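PDB 6MVF: beta-galactosidase/beta-glucuronidase from Faecalibacterium prausnitzii L2-6, which is an FMN-binding glycoside hydrolase of family 2 that probably cleaves beta-glucuronides, and perhaps beta-galactosides, in the human gut. Local coordinates for residues S300-K305 with L334-H339; L312-H317 with S340-D345; Q322-L327 with W533-F538. All coordinates share one frame; numbering follows the deposited sequence.

Contact 1. Residues S300-K305 with L334-H339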
loop_
_atom_site.group_PDB
_atom_site.type_symbol
_atom_site.label_atom_id
_atom_site.label_comp_id
_atom_site.label_asym_id
_atom_site.label_seq_id
_atom_site.Cartn_x
_atom_site.Cartn_y
_atom_site.Cartn_z
ATOM N N SER A 300 -31.366 -5.783 10.692
ATOM C CA SER A 300 -30.650 -5.579 11.941
ATOM C C SER A 300 -29.321 -6.306 11.858
ATOM O O SER A 300 -29.134 -7.188 11.015
ATOM C CB SER A 300 -31.466 -6.085 13.128
ATOM O OG SER A 300 -32.656 -5.310 13.273
ATOM N N ARG A 301 -28.394 -5.926 12.741
ATOM C CA ARG A 301 -27.037 -6.467 12.715
ATOM C C ARG A 301 -26.502 -6.525 14.134
ATOM O O ARG A 301 -26.457 -5.497 14.812
ATOM C CB ARG A 301 -26.129 -5.598 11.826
ATOM C CG ARG A 301 -24.687 -6.095 11.652
ATOM C CD ARG A 301 -23.667 -5.214 12.380
ATOM N NE ARG A 301 -22.306 -5.731 12.238
ATOM C CZ ARG A 301 -21.223 -5.206 12.817
ATOM N NH1 ARG A 301 -21.322 -4.131 13.597
ATOM N NH2 ARG A 301 -20.026 -5.743 12.600
ATOM N N HIS A 302 -26.106 -7.717 14.581
ATOM C CA HIS A 302 -25.382 -7.899 15.835
ATOM C C HIS A 302 -23.870 -7.768 15.583
ATOM O O HIS A 302 -23.419 -7.746 14.434
ATOM C CB HIS A 302 -25.736 -9.251 16.448
ATOM C CG HIS A 302 -26.791 -9.180 17.503
ATOM N ND1 HIS A 302 -26.665 -8.390 18.625
ATOM C CD2 HIS A 302 -27.979 -9.818 17.622
ATOM C CE1 HIS A 302 -27.740 -8.528 19.380
ATOM N NE2 HIS A 302 -28.549 -9.397 18.800
ATOM N N GLN A 303 -23.073 -7.669 16.668
ATOM C CA GLN A 303 -21.659 -7.304 16.528
ATOM C C GLN A 303 -20.676 -8.479 16.728
ATOM O O GLN A 303 -19.543 -8.287 17.177
ATOM C CB GLN A 303 -21.321 -6.148 17.469
ATOM C CG GLN A 303 -21.207 -6.511 18.920
ATOM C CD GLN A 303 -20.820 -5.320 19.794
ATOM O OE1 GLN A 303 -20.392 -4.283 19.298
ATOM N NE2 GLN A 303 -20.971 -5.475 21.110
ATOM N N ASP A 304 -21.050 -9.693 16.342
ATOM C CA ASP A 304 -20.192 -10.839 16.577
ATOM C C ASP A 304 -19.884 -11.546 15.261
ATOM O O ASP A 304 -20.493 -11.269 14.227
ATOM C CB ASP A 304 -20.819 -11.804 17.607
ATOM C CG ASP A 304 -22.185 -12.381 17.169
ATOM O OD1 ASP A 304 -22.744 -11.971 16.127
ATOM O OD2 ASP A 304 -22.699 -13.263 17.889
ATOM N N LYS A 305 -18.913 -12.462 15.304
ATOM C CA LYS A 305 -18.493 -13.201 14.116
ATOM C C LYS A 305 -17.927 -14.542 14.554
ATOM O O LYS A 305 -17.416 -14.661 15.669
ATOM C CB LYS A 305 -17.454 -12.414 13.323
ATOM C CG LYS A 305 -17.327 -12.789 11.876
ATOM C CD LYS A 305 -16.408 -11.774 11.169
ATOM C CE LYS A 305 -16.152 -12.170 9.736
ATOM N NZ LYS A 305 -15.473 -11.100 8.956
ATOM N N LEU A 334 -29.201 -1.096 14.509
ATOM C CA LEU A 334 -27.991 -1.542 15.197
ATOM C C LEU A 334 -28.331 -1.986 16.623
ATOM O O LEU A 334 -27.977 -1.357 17.622
ATOM C CB LEU A 334 -26.945 -0.436 15.162
ATOM C CG LEU A 334 -26.272 -0.490 13.796
ATOM C CD1 LEU A 334 -25.183 0.544 13.668
ATOM C CD2 LEU A 334 -25.726 -1.906 13.543
ATOM N N ALA A 335 -29.025 -3.115 16.700
ATOM C CA ALA A 335 -29.456 -3.647 17.983
ATOM C C ALA A 335 -28.300 -4.402 18.649
ATOM O O ALA A 335 -27.352 -4.809 17.982
ATOM C CB ALA A 335 -30.677 -4.550 17.774
ATOM N N HIS A 336 -28.356 -4.572 19.980
ATOM C CA HIS A 336 -29.330 -3.974 20.910
ATOM C C HIS A 336 -28.584 -3.043 21.849
ATOM O O HIS A 336 -28.889 -2.977 23.035
ATOM C CB HIS A 336 -30.049 -5.021 21.778
ATOM C CG HIS A 336 -31.109 -5.818 21.077
ATOM N ND1 HIS A 336 -32.283 -5.261 20.612
ATOM C CD2 HIS A 336 -31.197 -7.147 20.821
ATOM C CE1 HIS A 336 -33.035 -6.206 20.073
ATOM N NE2 HIS A 336 -32.399 -7.360 20.186
ATOM N N TYR A 337 -27.588 -2.343 21.331
ATOM C CA TYR A 337 -26.616 -1.653 22.172
ATOM C C TYR A 337 -25.860 -0.689 21.270
ATOM O O TYR A 337 -26.122 -0.605 20.067
ATOM C CB TYR A 337 -25.687 -2.657 22.858
ATOM C CG TYR A 337 -25.364 -3.801 21.936
ATOM C CD1 TYR A 337 -24.448 -3.641 20.891
ATOM C CD2 TYR A 337 -25.991 -5.028 22.078
ATOM C CE1 TYR A 337 -24.158 -4.687 20.027
ATOM C CE2 TYR A 337 -25.716 -6.083 21.211
ATOM C CZ TYR A 337 -24.798 -5.913 20.186
ATOM O OH TYR A 337 -24.517 -6.957 19.321
ATOM N N GLN A 338 -24.934 0.049 21.859
ATOM C CA GLN A 338 -24.075 0.920 21.071
ATOM C C GLN A 338 -23.063 0.073 20.300
ATOM O O GLN A 338 -22.484 -0.870 20.849
ATOM C CB GLN A 338 -23.378 1.918 21.988
ATOM C CG GLN A 338 -22.318 2.742 21.336
ATOM C CD GLN A 338 -21.870 3.863 22.244
ATOM O OE1 GLN A 338 -22.640 4.344 23.076
ATOM N NE2 GLN A 338 -20.622 4.277 22.100
ATOM N N HIS A 339 -22.900 0.361 19.011
ATOM C CA HIS A 339 -21.956 -0.401 18.209
ATOM C C HIS A 339 -20.590 0.304 18.149
ATOM O O HIS A 339 -20.328 1.299 18.836
ATOM C CB HIS A 339 -22.535 -0.655 16.816
ATOM C CG HIS A 339 -23.447 -1.842 16.746
ATOM N ND1 HIS A 339 -23.187 -2.936 15.948
ATOM C CD2 HIS A 339 -24.613 -2.110 17.381
ATOM C CE1 HIS A 339 -24.156 -3.822 16.090
ATOM N NE2 HIS A 339 -25.031 -3.346 16.954
#
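The hydroxyl OH of Y337 is gripped twice. H302 ND1 lies 2.7 Å from Y337 OH in a nearly straight bond, at the edge of the imidazole and near its plane, and either atom could be the donor. The backbone N of Q303 gives its hydrogen to the same Y337 OH at 3.1 Å. The ring of Y337 gets there because its CG is wedged between backbone N and carbonyl carbon (chi1 37°), which sends the phenol toward 300-305. Q303 slants across that ring, its CD 3.4 Å from Y337 CE1 and the amide and ring planes 34° apart, while its OE1 is bonded to R161. H302 also meets H336 obliquely, completing an aromatic cluster of H302, H336 and Y337; the peptide before H336 is cis, and H336 ND1 is bonded to E357.

A second polar group is built on H339. Its NE2 donates to the A335 carbonyl O at 2.9 Å, almost straight but from above the carbonyl plane, which leaves ND1 to accept a weak hydrogen bond from R301 NH1 at 3.2 Å. The stronger partner of R301 is D320, in a salt bridge through NH2. L334 CD2 sits over the centre of the H339 ring and also touches R301 CD at 4.1 Å.

Both loops leave the C-terminal ends of neighbouring parallel strands, 292-300 and 331-334, the side of a TIM barrel where glycoside hydrolases of this family carry the active site. Helix 341-350 packs against R301 and L334 through F343, and strand 353-357 lies next to 331-334.

Contact 2. Residues L312-H317 with S340-D345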
loop_
_atom_site.group_PDB
_atom_site.type_symbol
_atom_site.label_atom_id
_atom_site.label_comp_id
_atom_site.label_asym_id
_atom_site.label_seq_id
_atom_site.Cartn_x
_atom_site.Cartn_y
_atom_site.Cartn_z
ATOM N N LEU A 312 -14.205 -7.804 17.046
ATOM C CA LEU A 312 -14.121 -7.627 15.605
ATOM C C LEU A 312 -13.104 -6.551 15.251
ATOM O O LEU A 312 -12.852 -5.619 16.016
ATOM C CB LEU A 312 -15.491 -7.260 15.026
ATOM C CG LEU A 312 -16.422 -8.400 14.559
ATOM C CD1 LEU A 312 -16.700 -9.482 15.611
ATOM C CD2 LEU A 312 -17.731 -7.841 14.050
ATOM N N THR A 313 -12.498 -6.699 14.085
ATOM C CA THR A 313 -11.610 -5.668 13.588
ATOM C C THR A 313 -12.390 -4.661 12.744
ATOM O O THR A 313 -13.566 -4.851 12.412
ATOM C CB THR A 313 -10.481 -6.292 12.774
ATOM O OG1 THR A 313 -11.015 -6.838 11.562
ATOM C CG2 THR A 313 -9.815 -7.402 13.565
ATOM N N VAL A 314 -11.709 -3.574 12.395
ATOM C CA VAL A 314 -12.291 -2.573 11.510
ATOM C C VAL A 314 -12.674 -3.198 10.161
ATOM O O VAL A 314 -13.710 -2.853 9.574
ATOM C CB VAL A 314 -11.313 -1.382 11.361
ATOM C CG1 VAL A 314 -10.058 -1.770 10.538
ATOM C CG2 VAL A 314 -11.994 -0.176 10.748
ATOM N N GLU A 315 -11.856 -4.131 9.650
ATOM C CA GLU A 315 -12.203 -4.817 8.408
ATOM C C GLU A 315 -13.466 -5.634 8.573
ATOM O O GLU A 315 -14.258 -5.761 7.629
ATOM C CB GLU A 315 -11.072 -5.735 7.941
ATOM C CG GLU A 315 -9.804 -5.041 7.560
ATOM C CD GLU A 315 -8.942 -4.702 8.765
ATOM O OE1 GLU A 315 -9.024 -5.416 9.804
ATOM O OE2 GLU A 315 -8.176 -3.714 8.667
ATOM N N ASP A 316 -13.670 -6.214 9.756
ATOM C CA ASP A 316 -14.907 -6.948 9.999
ATOM C C ASP A 316 -16.114 -6.032 9.852
ATOM O O ASP A 316 -17.101 -6.391 9.202
ATOM C CB ASP A 316 -14.895 -7.591 11.386
ATOM C CG ASP A 316 -13.833 -8.670 11.519
ATOM O OD1 ASP A 316 -13.611 -9.439 10.551
ATOM O OD2 ASP A 316 -13.201 -8.741 12.602
ATOM N N HIS A 317 -16.041 -4.837 10.433
ATOM C CA HIS A 317 -17.199 -3.954 10.432
ATOM C C HIS A 317 -17.536 -3.500 9.019
ATOM O O HIS A 317 -18.697 -3.578 8.595
ATOM C CB HIS A 317 -16.948 -2.755 11.345
ATOM C CG HIS A 317 -16.806 -3.119 12.789
ATOM N ND1 HIS A 317 -17.755 -3.860 13.466
ATOM C CD2 HIS A 317 -15.832 -2.836 13.688
ATOM C CE1 HIS A 317 -17.371 -4.013 14.721
ATOM N NE2 HIS A 317 -16.208 -3.403 14.882
ATOM N N SER A 340 -19.690 -0.251 17.339
ATOM C CA SER A 340 -18.357 0.317 17.191
ATOM C C SER A 340 -18.400 1.628 16.414
ATOM O O SER A 340 -19.157 1.780 15.450
ATOM C CB SER A 340 -17.460 -0.673 16.463
ATOM O OG SER A 340 -16.281 -0.043 15.998
ATOM N N GLN A 341 -17.556 2.576 16.813
ATOM C CA GLN A 341 -17.375 3.751 15.974
ATOM C C GLN A 341 -17.075 3.348 14.536
ATOM O O GLN A 341 -17.589 3.958 13.593
ATOM C CB GLN A 341 -16.284 4.646 16.545
ATOM C CG GLN A 341 -16.737 5.440 17.784
ATOM C CD GLN A 341 -18.102 6.070 17.588
ATOM O OE1 GLN A 341 -18.286 6.910 16.703
ATOM N NE2 GLN A 341 -19.083 5.633 18.391
ATOM N N ASP A 342 -16.319 2.268 14.351
ATOM C CA ASP A 342 -16.073 1.774 12.999
ATOM C C ASP A 342 -17.373 1.509 12.250
ATOM O O ASP A 342 -17.499 1.877 11.069
ATOM C CB ASP A 342 -15.210 0.506 13.031
ATOM C CG ASP A 342 -13.766 0.771 13.490
ATOM O OD1 ASP A 342 -13.336 1.956 13.538
ATOM O OD2 ASP A 342 -13.063 -0.222 13.812
ATOM N N PHE A 343 -18.363 0.881 12.901
ATOM C CA PHE A 343 -19.542 0.557 12.102
ATOM C C PHE A 343 -20.392 1.791 11.831
ATOM O O PHE A 343 -20.957 1.911 10.738
ATOM C CB PHE A 343 -20.397 -0.555 12.731
ATOM C CG PHE A 343 -21.394 -1.153 11.754
ATOM C CD1 PHE A 343 -21.038 -2.235 10.947
ATOM C CD2 PHE A 343 -22.655 -0.595 11.582
ATOM C CE1 PHE A 343 -21.930 -2.770 10.011
ATOM C CE2 PHE A 343 -23.555 -1.136 10.647
ATOM C CZ PHE A 343 -23.184 -2.221 9.860
ATOM N N TYR A 344 -20.491 2.722 12.792
ATOM C CA TYR A 344 -21.172 3.980 12.495
ATOM C C TYR A 344 -20.450 4.727 11.385
ATOM O O TYR A 344 -21.090 5.223 10.452
ATOM C CB TYR A 344 -21.301 4.861 13.736
ATOM C CG TYR A 344 -22.197 4.279 14.811
ATOM C CD1 TYR A 344 -23.520 3.953 14.545
ATOM C CD2 TYR A 344 -21.707 4.035 16.088
ATOM C CE1 TYR A 344 -24.327 3.398 15.522
ATOM C CE2 TYR A 344 -22.499 3.480 17.066
ATOM C CZ TYR A 344 -23.811 3.163 16.784
ATOM O OH TYR A 344 -24.595 2.609 17.767
ATOM N N ASP A 345 -19.114 4.765 11.438
ATOM C CA ASP A 345 -18.333 5.339 10.344
ATOM C C ASP A 345 -18.686 4.695 9.000
ATOM O O ASP A 345 -18.986 5.394 8.020
ATOM C CB ASP A 345 -16.841 5.181 10.637
ATOM C CG ASP A 345 -16.346 6.113 11.743
ATOM O OD1 ASP A 345 -16.992 7.167 11.969
ATOM O OD2 ASP A 345 -15.297 5.791 12.373
#
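Van der Waals packing carries this contact, with the imidazole of H317 at its centre. S340 CB lies over one face of the ring, 3.4 Å from H317 NE2, and D342 CB approaches obliquely to 3.5 Å from H317 CD2. With H317 CG beside its own backbone N (chi1 -65°), the ring lies against both residues with the same side, at the start of helix 341-350. F343 meets the same residue at its backbone: CD1 of F343 is 3.6 Å from the carbonyl O of H317. Nearer solvent, V314 turns CB and CG2 against the carboxylate of D342, with D342 OD2 3.2 Å from V314 CB, the two side chains crossing at about a right angle.

The polar bonds run within each segment or outward. T313 and D316 form a capping box at the start of helix 314-327: T313 N donates to D316 OD2 at 2.6 Å, and D316 N returns a bond to T313 OG1. D316 is further paired with K305 and K308. On the other helix S340 is the N-cap, its OG accepting from D342 N at 2.8 Å. The polar partner of H317 is R301, whose NH2 bonds to H317 ND1. Putting an alanine in place of H317 would probably leave R301 NH2 with D320 but without its imidazole partner, and open a gap against S340 CB and D342 CB.

Neighbouring helices, each following a parallel strand, are the hallmark of the beta-alpha repeats of a TIM barrel; here the capped first turns of 314-327 and 341-350 meet.

Contact 3. Residues Q322-L327 with W533-F538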
loop_
_atom_site.group_PDB
_atom_site.type_symbol
_atom_site.label_atom_id
_atom_site.label_comp_id
_atom_site.label_asym_id
_atom_site.label_seq_id
_atom_site.Cartn_x
_atom_site.Cartn_y
_atom_site.Cartn_z
ATOM N N GLN A 322 -20.490 -3.618 3.765
ATOM C CA GLN A 322 -20.493 -3.833 2.322
ATOM C C GLN A 322 -21.434 -4.963 1.920
ATOM O O GLN A 322 -22.138 -4.859 0.907
ATOM C CB GLN A 322 -19.071 -4.098 1.827
ATOM C CG GLN A 322 -18.393 -2.830 1.334
ATOM C CD GLN A 322 -16.971 -2.628 1.873
ATOM O OE1 GLN A 322 -16.228 -3.598 2.104
ATOM N NE2 GLN A 322 -16.582 -1.352 2.075
ATOM N N ILE A 323 -21.466 -6.050 2.686
ATOM C CA ILE A 323 -22.419 -7.109 2.371
ATOM C C ILE A 323 -23.848 -6.576 2.430
ATOM O O ILE A 323 -24.665 -6.835 1.531
ATOM C CB ILE A 323 -22.212 -8.312 3.301
ATOM C CG1 ILE A 323 -20.901 -9.005 2.944
ATOM C CG2 ILE A 323 -23.373 -9.268 3.160
ATOM C CD1 ILE A 323 -20.384 -9.986 3.999
ATOM N N ILE A 324 -24.152 -5.767 3.450
ATOM C CA ILE A 324 -25.504 -5.226 3.562
ATOM C C ILE A 324 -25.797 -4.237 2.435
ATOM O O ILE A 324 -26.931 -4.183 1.936
ATOM C CB ILE A 324 -25.703 -4.611 4.955
ATOM C CG1 ILE A 324 -25.598 -5.720 6.015
ATOM C CG2 ILE A 324 -27.057 -3.896 5.039
ATOM C CD1 ILE A 324 -25.235 -5.214 7.388
ATOM N N LYS A 325 -24.786 -3.468 1.992
ATOM C CA LYS A 325 -24.951 -2.590 0.835
ATOM C C LYS A 325 -25.264 -3.375 -0.437
ATOM O O LYS A 325 -26.156 -2.991 -1.203
ATOM C CB LYS A 325 -23.703 -1.730 0.624
ATOM C CG LYS A 325 -23.894 -0.607 -0.408
ATOM C CD LYS A 325 -24.673 0.538 0.230
ATOM C CE LYS A 325 -24.987 1.624 -0.745
ATOM N NZ LYS A 325 -25.883 2.605 -0.122
ATOM N N GLU A 326 -24.539 -4.471 -0.688
ATOM C CA GLU A 326 -24.809 -5.282 -1.879
ATOM C C GLU A 326 -26.220 -5.853 -1.868
ATOM O O GLU A 326 -26.801 -6.115 -2.931
ATOM C CB GLU A 326 -23.801 -6.433 -1.973
ATOM C CG GLU A 326 -22.363 -6.015 -2.235
ATOM C CD GLU A 326 -21.342 -7.101 -1.852
ATOM O OE1 GLU A 326 -20.107 -6.804 -1.886
ATOM O OE2 GLU A 326 -21.778 -8.239 -1.519
ATOM N N LEU A 327 -26.756 -6.102 -0.671
ATOM C CA LEU A 327 -28.117 -6.585 -0.514
ATOM C C LEU A 327 -29.136 -5.578 -1.039
ATOM O O LEU A 327 -30.210 -5.968 -1.513
ATOM C CB LEU A 327 -28.367 -6.896 0.966
ATOM C CG LEU A 327 -29.750 -7.414 1.339
ATOM C CD1 LEU A 327 -30.003 -8.771 0.688
ATOM C CD2 LEU A 327 -29.903 -7.477 2.838
ATOM N N TRP A 533 -34.926 -9.390 11.105
ATOM C CA TRP A 533 -34.139 -10.052 12.131
ATOM C C TRP A 533 -33.729 -11.388 11.530
ATOM O O TRP A 533 -34.586 -12.236 11.261
ATOM C CB TRP A 533 -34.938 -10.218 13.418
ATOM C CG TRP A 533 -34.087 -10.612 14.599
ATOM C CD1 TRP A 533 -33.951 -11.863 15.139
ATOM C CD2 TRP A 533 -33.256 -9.750 15.375
ATOM N NE1 TRP A 533 -33.097 -11.824 16.213
ATOM C CE2 TRP A 533 -32.650 -10.540 16.374
ATOM C CE3 TRP A 533 -32.980 -8.385 15.338
ATOM C CZ2 TRP A 533 -31.771 -10.012 17.308
ATOM C CZ3 TRP A 533 -32.117 -7.864 16.270
ATOM C CH2 TRP A 533 -31.526 -8.677 17.251
ATOM N N ASN A 534 -32.441 -11.560 11.234
ATOM C CA ASN A 534 -31.353 -10.604 11.431
ATOM C C ASN A 534 -30.490 -10.736 10.145
ATOM O O ASN A 534 -30.717 -11.656 9.356
ATOM C CB ASN A 534 -30.585 -10.942 12.740
ATOM C CG ASN A 534 -29.453 -9.971 13.063
ATOM O OD1 ASN A 534 -28.391 -10.013 12.450
ATOM N ND2 ASN A 534 -29.663 -9.122 14.067
ATOM N N MET A 535 -29.533 -9.826 9.908
ATOM C CA MET A 535 -28.697 -9.940 8.711
ATOM C C MET A 535 -27.867 -11.213 8.740
ATOM O O MET A 535 -27.746 -11.913 7.723
ATOM C CB MET A 535 -27.761 -8.733 8.577
ATOM C CG MET A 535 -26.922 -8.753 7.315
ATOM S SD MET A 535 -27.849 -8.625 5.754
ATOM C CE MET A 535 -26.562 -8.957 4.552
ATOM N N PHE A 536 -27.264 -11.505 9.890
ATOM C CA PHE A 536 -26.381 -12.641 10.068
ATOM C C PHE A 536 -26.892 -13.474 11.228
ATOM O O PHE A 536 -27.375 -12.915 12.220
ATOM C CB PHE A 536 -24.944 -12.206 10.380
ATOM C CG PHE A 536 -24.396 -11.204 9.434
ATOM C CD1 PHE A 536 -23.986 -11.584 8.154
ATOM C CD2 PHE A 536 -24.276 -9.882 9.813
ATOM C CE1 PHE A 536 -23.472 -10.643 7.264
ATOM C CE2 PHE A 536 -23.758 -8.923 8.925
ATOM C CZ PHE A 536 -23.363 -9.300 7.652
ATOM N N ASP A 537 -26.791 -14.807 11.098
ATOM C CA ASP A 537 -26.771 -15.662 12.272
ATOM C C ASP A 537 -25.855 -15.039 13.329
ATOM O O ASP A 537 -24.839 -14.415 13.006
ATOM C CB ASP A 537 -26.270 -17.061 11.902
ATOM C CG ASP A 537 -27.018 -17.700 10.698
ATOM O OD1 ASP A 537 -28.230 -17.487 10.503
ATOM O OD2 ASP A 537 -26.365 -18.461 9.942
ATOM N N PHE A 538 -26.217 -15.171 14.601
ATOM C CA PHE A 538 -25.393 -14.594 15.661
ATOM C C PHE A 538 -25.402 -15.543 16.854
ATOM O O PHE A 538 -26.221 -16.469 16.920
ATOM C CB PHE A 538 -25.868 -13.172 16.034
ATOM C CG PHE A 538 -27.312 -13.095 16.515
ATOM C CD1 PHE A 538 -28.352 -12.950 15.622
ATOM C CD2 PHE A 538 -27.616 -13.148 17.862
ATOM C CE1 PHE A 538 -29.663 -12.873 16.053
ATOM C CE2 PHE A 538 -28.919 -13.050 18.294
ATOM C CZ PHE A 538 -29.943 -12.917 17.392
#
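I323 meets M535 first: its CG2 branch lies 3.5 Å from M535 CE, the two side chains crossing obliquely. The same CG2 also comes within 4.3 Å of F536 CE1, approaching that ring at a slant.

One residue on, I324 runs past M535 in the opposite direction, with I324 CG1 3.6 Å from M535 CG and close to the sulfur and methyl as well. Its CD1 ends near F536 CE2 at 4.3 Å. L327, a helical turn beyond I323, completes the set: L327 CD2 meets M535 SD at 3.7 Å, the two chains reaching toward each other tip to tip. M535 can serve all three because its CG is anti to backbone N (chi1 -177°) and the chain then bends at chi2 (65°), bringing SD and CE in against the helix. Its CG lies over the centre of the F536 ring, so the two side chains present a joint apolar surface to the helix.

Behind them the loop contains an Asx turn: F536 N donates to N534 OD1 at 3.2 Å, in the carbonyl plane and on a lone pair. F536 also has a cation-pi partner in R561.

Strand 529-532 pairs in parallel with 292-300, so the last barrel strand closes on the first, and the helix following 292-300 packs on the loop after 529-532. V299 of strand 292-300 touches I324 and L327, and helix 566-575 closes on L327 and M535 with F568.

In the fold
All three contacts lie in the TIM barrel domain, and two of them share helix 314-327: its first turn in contact 2, its last turns in contact 3. Every touching residue of contacts 1 and 3 is buried, whereas contact 2 runs from a buried histidine out to an exposed valine. Chemistry follows place. At the strand ends, contact 1 is polar and aromatic; contact 2 packs side chains while its polar bonds stay within each helix start or go elsewhere; contact 3 is wholly apolar. Contact 1 touches both others, through side chains to contact 2 and through the S300 carbonyl, bonded to M535 N, to contact 3. Contacts 2 and 3 do not touch.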